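Local atomic coordinates of conserved hypothetical protein (Sulfolobus solfataricus, PDB entry 2FNA), a protein that binds ADP and a magnesium ion as an archaeal AAA+ ATPase, and so probably hydrolyses ATP, although its cellular role is not established. Residues Arg220-Glu224 with Ala225-Phe229; Leu246-Phe249 with Gly250-Leu254. One frame throughout, in Å; residues are numbered along the deposited sequence.

Contact 1 of 2, residues Arg220-Glu224 with Ala225-Phe229; sequences RGFQE and ADIDF
The rings of Phe222 and Phe229 meet in an offset stack, with centroids 4.3 Å apart and planes inclined by 24°. The overlap is partial: Phe222 CE2 sits over the middle of the Phe229 ring, 3.3 Å from Phe229 CG, while Phe229 CD1 lies over a face of the Phe222 ring. Two phenylalanines suit the place because their flat faces can overlap where the chain turns back beside the helix. On the Phe222 side the ring stands beside the backbone N, with CG anti to the carbonyl carbon (chi1 -67°), which carries it toward Ile227 and Phe229. Ile227 adds the tip of its longer branch, its CD1 touching Phe222 CD1 at 3.7 Å, and approaches the ring obliquely.

The backbone sets these side chains in place. Ala225 N closes the last regular turn on Gly221 O at 3.0 Å. Asp226 then leaves the helix with a positive phi, and its N makes weak bonds to both Phe222 O and Gln223 O. Straightest of the bonds is the one from Ile227 N to Phe222 O, 3.1 Å long with an N-H...O angle of 173°; it ties the residue after the turn to the last turn of the helix.

Farther out, Phe4 and Tyr253 meet the Phe222 and Phe229 rings, respectively, edge-to-face, and Leu254 of helix 243-256 packs on Phe222, Ala225 and Ile227. The carboxylate of Glu224 turns elsewhere, with OE2 accepting a hydrogen bond from Leu3 N. The arrangement is a Schellman motif ending helix 211-225, marked by the bonds from Ile227 N to Phe222 O and, weakly, from Asp226 N to Gln223 O, with Phe222 and Ile227 in apolar contact across the turn.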
ATOM      1  N   ARG A 220      10.221   5.998 -22.669  1.00 38.48           N
ATOM      2  CA  ARG A 220       9.479   7.238 -22.547  1.00 38.00           C
ATOM      3  C   ARG A 220      10.182   8.284 -21.669  1.00 36.13           C
ATOM      4  O   ARG A 220      10.175   9.459 -21.995  1.00 37.87           O
ATOM      5  CB  ARG A 220       8.068   6.978 -22.045  1.00 40.52           C
ATOM      6  CG  ARG A 220       7.390   8.256 -21.660  1.00 50.34           C
ATOM      7  CD  ARG A 220       5.901   8.176 -21.627  1.00 60.05           C
ATOM      8  NE  ARG A 220       5.435   9.284 -20.800  1.00 65.04           N
ATOM      9  CZ  ARG A 220       4.176   9.481 -20.437  1.00 67.26           C
ATOM     10  NH1 ARG A 220       3.227   8.640 -20.847  1.00 64.26           N
ATOM     11  NH2 ARG A 220       3.876  10.526 -19.658  1.00 63.99           N
ATOM     12  N   GLY A 221      10.810   7.875 -20.573  1.00 34.75           N
ATOM     13  CA  GLY A 221      11.434   8.847 -19.674  1.00 33.05           C
ATOM     14  C   GLY A 221      12.723   9.410 -20.229  1.00 34.11           C
ATOM     15  O   GLY A 221      13.079  10.577 -19.984  1.00 32.34           O
ATOM     16  N   PHE A 222      13.445   8.583 -20.978  1.00 36.68           N
ATOM     17  CA  PHE A 222      14.674   9.051 -21.664  1.00 34.32           C
ATOM     18  C   PHE A 222      14.408   9.955 -22.864  1.00 35.98           C
ATOM     19  O   PHE A 222      15.095  10.994 -23.060  1.00 35.27           O
ATOM     20  CB  PHE A 222      15.544   7.843 -22.042  1.00 34.56           C
ATOM     21  CG  PHE A 222      16.106   7.111 -20.844  1.00 31.31           C
ATOM     22  CD1 PHE A 222      16.548   7.809 -19.724  1.00 36.53           C
ATOM     23  CD2 PHE A 222      16.181   5.725 -20.822  1.00 27.98           C
ATOM     24  CE1 PHE A 222      17.074   7.142 -18.622  1.00 33.13           C
ATOM     25  CE2 PHE A 222      16.709   5.054 -19.734  1.00 36.84           C
ATOM     26  CZ  PHE A 222      17.143   5.756 -18.621  1.00 26.09           C
ATOM     27  N   GLN A 223      13.417   9.581 -23.667  1.00 36.50           N
ATOM     28  CA  GLN A 223      12.955  10.427 -24.759  1.00 40.54           C
ATOM     29  C   GLN A 223      12.511  11.801 -24.236  1.00 39.79           C
ATOM     30  O   GLN A 223      12.927  12.848 -24.751  1.00 39.30           O
ATOM     31  CB  GLN A 223      11.880   9.702 -25.603  1.00 40.13           C
ATOM     32  CG  GLN A 223      12.495   8.462 -26.342  1.00 47.12           C
ATOM     33  CD  GLN A 223      11.619   7.865 -27.454  1.00 49.00           C
ATOM     34  OE1 GLN A 223      10.414   8.166 -27.556  1.00 64.57           O
ATOM     35  NE2 GLN A 223      12.230   6.999 -28.295  1.00 51.39           N
ATOM     36  N   GLU A 224      11.774  11.799 -23.144  1.00 40.62           N
ATOM     37  CA  GLU A 224      11.394  13.030 -22.462  1.00 42.46           C
ATOM     38  C   GLU A 224      12.562  13.867 -21.908  1.00 40.10           C
ATOM     39  O   GLU A 224      12.526  15.097 -21.998  1.00 39.39           O
ATOM     40  CB  GLU A 224      10.428  12.665 -21.347  1.00 44.95           C
ATOM     41  CG  GLU A 224      10.182  13.715 -20.267  1.00 48.35           C
ATOM     42  CD  GLU A 224       9.252  13.161 -19.176  1.00 49.87           C
ATOM     43  OE1 GLU A 224       8.122  12.716 -19.538  1.00 59.65           O
ATOM     44  OE2 GLU A 224       9.678  13.149 -17.989  1.00 39.04           O
ATOM     45  N   ALA A 225      13.584  13.230 -21.324  1.00 38.01           N
ATOM     46  CA  ALA A 225      14.806  13.954 -20.913  1.00 37.61           C
ATOM     47  C   ALA A 225      15.649  14.419 -22.107  1.00 36.20           C
ATOM     48  O   ALA A 225      16.522  15.276 -21.968  1.00 35.16           O
ATOM     49  CB  ALA A 225      15.668  13.087 -19.975  1.00 40.38           C
ATOM     50  N   ASP A 226      15.367  13.835 -23.274  1.00 34.90           N
ATOM     51  CA  ASP A 226      16.078  14.106 -24.512  1.00 31.10           C
ATOM     52  C   ASP A 226      17.506  13.585 -24.504  1.00 29.18           C
ATOM     53  O   ASP A 226      18.415  14.281 -24.939  1.00 29.44           O
ATOM     54  CB  ASP A 226      16.048  15.607 -24.839  1.00 33.81           C
ATOM     55  CG  ASP A 226      16.282  15.891 -26.307  1.00 34.06           C
ATOM     56  OD1 ASP A 226      16.263  14.929 -27.122  1.00 31.77           O
ATOM     57  OD2 ASP A 226      16.480  17.082 -26.627  1.00 40.22           O
ATOM     58  N   ILE A 227      17.687  12.358 -24.032  1.00 29.82           N
ATOM     59  CA  ILE A 227      18.995  11.718 -23.989  1.00 33.33           C
ATOM     60  C   ILE A 227      18.897  10.364 -24.653  1.00 33.96           C
ATOM     61  O   ILE A 227      17.820   9.778 -24.681  1.00 35.31           O
ATOM     62  CB  ILE A 227      19.509  11.533 -22.546  1.00 35.76           C
ATOM     63  CG1 ILE A 227      18.694  10.492 -21.788  1.00 34.44           C
ATOM     64  CG2 ILE A 227      19.514  12.886 -21.809  1.00 36.21           C
ATOM     65  CD1 ILE A 227      19.516   9.612 -20.893  1.00 39.40           C
ATOM     66  N   ASP A 228      20.013   9.869 -25.189  1.00 34.63           N
ATOM     67  CA  ASP A 228      20.022   8.565 -25.862  1.00 34.25           C
ATOM     68  C   ASP A 228      20.046   7.473 -24.796  1.00 35.10           C
ATOM     69  O   ASP A 228      20.516   7.692 -23.684  1.00 39.04           O
ATOM     70  CB  ASP A 228      21.228   8.428 -26.811  1.00 31.65           C
ATOM     71  CG  ASP A 228      20.967   7.443 -27.975  1.00 33.55           C
ATOM     72  OD1 ASP A 228      19.804   7.019 -28.175  1.00 36.02           O
ATOM     73  OD2 ASP A 228      21.931   7.106 -28.691  1.00 35.39           O
ATOM     74  N   PHE A 229      19.480   6.318 -25.107  1.00 33.87           N
ATOM     75  CA  PHE A 229      19.658   5.143 -24.281  1.00 33.96           C
ATOM     76  C   PHE A 229      19.512   3.908 -25.160  1.00 33.53           C
ATOM     77  O   PHE A 229      18.699   3.897 -26.054  1.00 33.74           O
ATOM     78  CB  PHE A 229      18.638   5.132 -23.135  1.00 33.48           C
ATOM     79  CG  PHE A 229      19.008   4.198 -22.013  1.00 33.28           C
ATOM     80  CD1 PHE A 229      19.854   4.621 -20.991  1.00 28.67           C
ATOM     81  CD2 PHE A 229      18.524   2.898 -21.974  1.00 29.75           C
ATOM     82  CE1 PHE A 229      20.198   3.762 -19.954  1.00 35.14           C
ATOM     83  CE2 PHE A 229      18.855   2.049 -20.930  1.00 30.07           C
ATOM     84  CZ  PHE A 229      19.704   2.482 -19.928  1.00 35.05           C
TER

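Contact 2 of 2, residues Leu246-Phe249 with Gly250-Leu254; sequences LTYF and GFIYL. With ADP (adenosine-5'-diphosphate), chain D.
From Leu246 to Tyr253 the backbone is regular alpha helix, each N-H of residues 250-253 bonding to the carbonyl four residues back, as from Ile252 N to Tyr248 O at 2.9 Å. One turn apart on the same flank, Tyr248 and Ile252 touch through the Tyr248 ring and the longer isoleucine branch, CE2 to CG1 at 3.6 Å. A chi1 of -168° sets the Tyr248 ring beside its own carbonyl carbon, on the side where Ile252 follows. The same ring stacks on Tyr269 of helix 259-282. Phe249 and Tyr253 run side by side, and Tyr253 CB lies over the rim of one face of the Phe249 ring, 4.1 Å from Phe249 CZ. Gly250 between them is buried and has no side chain.

Thr247 serves the nucleotide instead. Its hydroxyl OG1, hydrogen-bonded to Pro243 O one turn earlier, lies 3.4 Å from ADP C1', while CG2 packs near the ribose at 3.8 Å from ADP O3'. A small beta-branched residue fits close against the sugar here. This is a largely apolar, mostly buried helix that borders the ribose of the ADP pocket in a P-loop ATPase, with Phe249 and Ile252 turned to neighbouring helices.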
ATOM      1  N   LEU A 246      12.460   0.877 -11.184  1.00 31.68           N
ATOM      2  CA  LEU A 246      12.776   1.365 -12.529  1.00 32.25           C
ATOM      3  C   LEU A 246      12.831   2.894 -12.561  1.00 32.51           C
ATOM      4  O   LEU A 246      13.656   3.489 -13.267  1.00 29.30           O
ATOM      5  CB  LEU A 246      11.715   0.863 -13.520  1.00 33.43           C
ATOM      6  CG  LEU A 246      11.854  -0.641 -13.830  1.00 37.30           C
ATOM      7  CD1 LEU A 246      10.714  -1.096 -14.641  1.00 36.27           C
ATOM      8  CD2 LEU A 246      13.152  -0.945 -14.562  1.00 43.32           C
ATOM      9  N   THR A 247      11.926   3.512 -11.802  1.00 34.59           N
ATOM     10  CA  THR A 247      11.887   4.966 -11.620  1.00 32.31           C
ATOM     11  C   THR A 247      13.171   5.517 -10.991  1.00 34.52           C
ATOM     12  O   THR A 247      13.701   6.503 -11.472  1.00 32.69           O
ATOM     13  CB  THR A 247      10.687   5.362 -10.723  1.00 32.55           C
ATOM     14  OG1 THR A 247       9.473   4.897 -11.305  1.00 33.55           O
ATOM     15  CG2 THR A 247      10.551   6.899 -10.517  1.00 30.75           C
ATOM     16  N   TYR A 248      13.607   4.918  -9.882  1.00 29.63           N
ATOM     17  CA  TYR A 248      14.840   5.293  -9.215  1.00 33.10           C
ATOM     18  C   TYR A 248      16.034   5.145 -10.171  1.00 31.12           C
ATOM     19  O   TYR A 248      16.773   6.061 -10.328  1.00 27.64           O
ATOM     20  CB  TYR A 248      15.057   4.399  -7.994  1.00 32.59           C
ATOM     21  CG  TYR A 248      16.156   4.866  -7.066  1.00 33.15           C
ATOM     22  CD1 TYR A 248      15.889   5.806  -6.077  1.00 33.56           C
ATOM     23  CD2 TYR A 248      17.451   4.358  -7.158  1.00 29.53           C
ATOM     24  CE1 TYR A 248      16.898   6.244  -5.204  1.00 33.95           C
ATOM     25  CE2 TYR A 248      18.451   4.798  -6.294  1.00 33.36           C
ATOM     26  CZ  TYR A 248      18.170   5.738  -5.319  1.00 29.76           C
ATOM     27  OH  TYR A 248      19.177   6.213  -4.431  1.00 35.61           O
ATOM     28  N   PHE A 249      16.163   3.991 -10.838  1.00 31.96           N
ATOM     29  CA  PHE A 249      17.182   3.788 -11.861  1.00 30.75           C
ATOM     30  C   PHE A 249      17.175   4.901 -12.885  1.00 27.29           C
ATOM     31  O   PHE A 249      18.203   5.430 -13.231  1.00 28.57           O
ATOM     32  CB  PHE A 249      16.994   2.468 -12.625  1.00 31.21           C
ATOM     33  CG  PHE A 249      17.847   2.397 -13.864  1.00 28.64           C
ATOM     34  CD1 PHE A 249      19.197   2.059 -13.772  1.00 34.59           C
ATOM     35  CD2 PHE A 249      17.330   2.724 -15.105  1.00 32.36           C
ATOM     36  CE1 PHE A 249      19.997   2.045 -14.874  1.00 29.29           C
ATOM     37  CE2 PHE A 249      18.142   2.701 -16.220  1.00 30.96           C
ATOM     38  CZ  PHE A 249      19.486   2.370 -16.095  1.00 28.41           C
ATOM     39  N   GLY A 250      15.994   5.234 -13.407  1.00 30.10           N
ATOM     40  CA  GLY A 250      15.895   6.258 -14.426  1.00 29.87           C
ATOM     41  C   GLY A 250      16.385   7.576 -13.882  1.00 30.07           C
ATOM     42  O   GLY A 250      17.101   8.293 -14.549  1.00 30.93           O
ATOM     43  N   PHE A 251      16.037   7.873 -12.638  1.00 29.85           N
ATOM     44  CA  PHE A 251      16.463   9.110 -12.027  1.00 28.27           C
ATOM     45  C   PHE A 251      17.996   9.136 -11.901  1.00 27.11           C
ATOM     46  O   PHE A 251      18.636  10.111 -12.304  1.00 28.40           O
ATOM     47  CB  PHE A 251      15.799   9.324 -10.655  1.00 30.86           C
ATOM     48  CG  PHE A 251      16.192  10.637 -10.013  1.00 30.86           C
ATOM     49  CD1 PHE A 251      17.423  10.781  -9.409  1.00 29.03           C
ATOM     50  CD2 PHE A 251      15.349  11.731 -10.064  1.00 38.75           C
ATOM     51  CE1 PHE A 251      17.842  12.010  -8.871  1.00 31.09           C
ATOM     52  CE2 PHE A 251      15.742  12.946  -9.524  1.00 32.21           C
ATOM     53  CZ  PHE A 251      16.991  13.080  -8.913  1.00 40.82           C
ATOM     54  N   ILE A 252      18.570   8.069 -11.345  1.00 26.62           N
ATOM     55  CA  ILE A 252      20.006   8.005 -11.140  1.00 26.81           C
ATOM     56  C   ILE A 252      20.754   8.048 -12.453  1.00 25.06           C
ATOM     57  O   ILE A 252      21.769   8.743 -12.571  1.00 25.84           O
ATOM     58  CB  ILE A 252      20.453   6.745 -10.339  1.00 26.67           C
ATOM     59  CG1 ILE A 252      19.824   6.726  -8.943  1.00 29.96           C
ATOM     60  CG2 ILE A 252      21.958   6.714 -10.206  1.00 32.81           C
ATOM     61  CD1 ILE A 252      20.131   7.931  -8.115  1.00 30.52           C
ATOM     62  N   TYR A 253      20.290   7.294 -13.451  1.00 24.27           N
ATOM     63  CA  TYR A 253      20.984   7.319 -14.744  1.00 25.36           C
ATOM     64  C   TYR A 253      20.961   8.710 -15.370  1.00 24.82           C
ATOM     65  O   TYR A 253      21.914   9.134 -15.975  1.00 26.78           O
ATOM     66  CB  TYR A 253      20.386   6.312 -15.738  1.00 26.42           C
ATOM     67  CG  TYR A 253      21.204   6.295 -17.009  1.00 27.36           C
ATOM     68  CD1 TYR A 253      22.337   5.515 -17.112  1.00 28.78           C
ATOM     69  CD2 TYR A 253      20.859   7.104 -18.103  1.00 28.62           C
ATOM     70  CE1 TYR A 253      23.128   5.537 -18.259  1.00 26.39           C
ATOM     71  CE2 TYR A 253      21.621   7.106 -19.250  1.00 31.47           C
ATOM     72  CZ  TYR A 253      22.750   6.316 -19.323  1.00 25.10           C
ATOM     73  OH  TYR A 253      23.532   6.323 -20.458  1.00 29.56           O
ATOM     74  N   LEU A 254      19.855   9.423 -15.244  1.00 26.68           N
ATOM     75  CA  LEU A 254      19.799  10.788 -15.754  1.00 27.40           C
ATOM     76  C   LEU A 254      20.772  11.679 -15.018  1.00 28.06           C
ATOM     77  O   LEU A 254      21.377  12.590 -15.574  1.00 28.40           O
ATOM     78  CB  LEU A 254      18.373  11.334 -15.633  1.00 28.75           C
ATOM     79  CG  LEU A 254      17.327  10.825 -16.633  1.00 32.38           C
ATOM     80  CD1 LEU A 254      16.054  11.613 -16.461  1.00 29.31           C
ATOM     81  CD2 LEU A 254      17.801  10.928 -18.062  1.00 35.34           C
TER
HETATM   82  PB  ADP D 500       2.940   2.226  -4.008  1.00 22.86           P
HETATM   83  O1B ADP D 500       2.233   1.169  -4.794  1.00 24.48           O
HETATM   84  O2B ADP D 500       4.058   1.641  -3.151  1.00 24.69           O
HETATM   85  O3B ADP D 500       2.087   3.228  -3.306  1.00 18.45           O
HETATM   86  PA  ADP D 500       4.007   4.622  -5.366  1.00 27.77           P
HETATM   87  O1A ADP D 500       2.843   5.378  -5.920  1.00 26.22           O
HETATM   88  O2A ADP D 500       4.481   5.186  -4.092  1.00 26.59           O
HETATM   89  O3A ADP D 500       3.792   3.018  -5.198  1.00 25.84           O
HETATM   90  O5' ADP D 500       5.088   4.555  -6.529  1.00 22.29           O
HETATM   91  C5' ADP D 500       6.425   4.072  -6.314  1.00 23.14           C
HETATM   92  C4' ADP D 500       7.410   4.885  -7.151  1.00 24.82           C
HETATM   93  O4' ADP D 500       7.332   4.548  -8.524  1.00 27.83           O
HETATM   94  C3' ADP D 500       7.193   6.366  -7.108  1.00 24.37           C
HETATM   95  O3' ADP D 500       8.474   6.989  -7.342  1.00 25.55           O
HETATM   96  C2' ADP D 500       6.313   6.649  -8.305  1.00 28.70           C
HETATM   97  O2' ADP D 500       6.468   7.970  -8.803  1.00 29.93           O
HETATM   98  C1' ADP D 500       6.860   5.647  -9.283  1.00 26.56           C
HETATM   99  N9  ADP D 500       5.896   5.091 -10.226  1.00 27.46           N
HETATM  100  C8  ADP D 500       5.175   3.964 -10.046  1.00 29.01           C
HETATM  101  N7  ADP D 500       4.446   3.702 -11.130  1.00 28.99           N
HETATM  102  C5  ADP D 500       4.682   4.693 -12.023  1.00 33.19           C
HETATM  103  C6  ADP D 500       4.244   5.041 -13.393  1.00 33.01           C
HETATM  104  N6  ADP D 500       3.347   4.268 -14.039  1.00 27.44           N
HETATM  105  N1  ADP D 500       4.768   6.152 -13.984  1.00 24.07           N
HETATM  106  C2  ADP D 500       5.674   6.932 -13.365  1.00 35.09           C
HETATM  107  N3  ADP D 500       6.123   6.673 -12.125  1.00 31.47           N
HETATM  108  C4  ADP D 500       5.671   5.589 -11.437  1.00 30.36           C

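Contact 1 comes first along the chain, at the C-terminal end of helix 211-225 and in the loop beyond it; helix 232-239 intervenes before contact 2 on helix 243-256. Their centres are about 11 Å apart, and they touch directly: Leu254 CD2 packs against Ala225 CB and Ile227 CD1, both at 3.6 Å, while Phe229 CD1 meets Tyr253 CE2 at 3.5 Å. The later part of helix 243-256 thus lies against the capped end of helix 211-225, and its earlier part reaches the ADP through Thr247. Together they belong to a helical bundle following the parallel sheet, consistent with the small helical lid of AAA+ ATPases, which packs over the nucleotide.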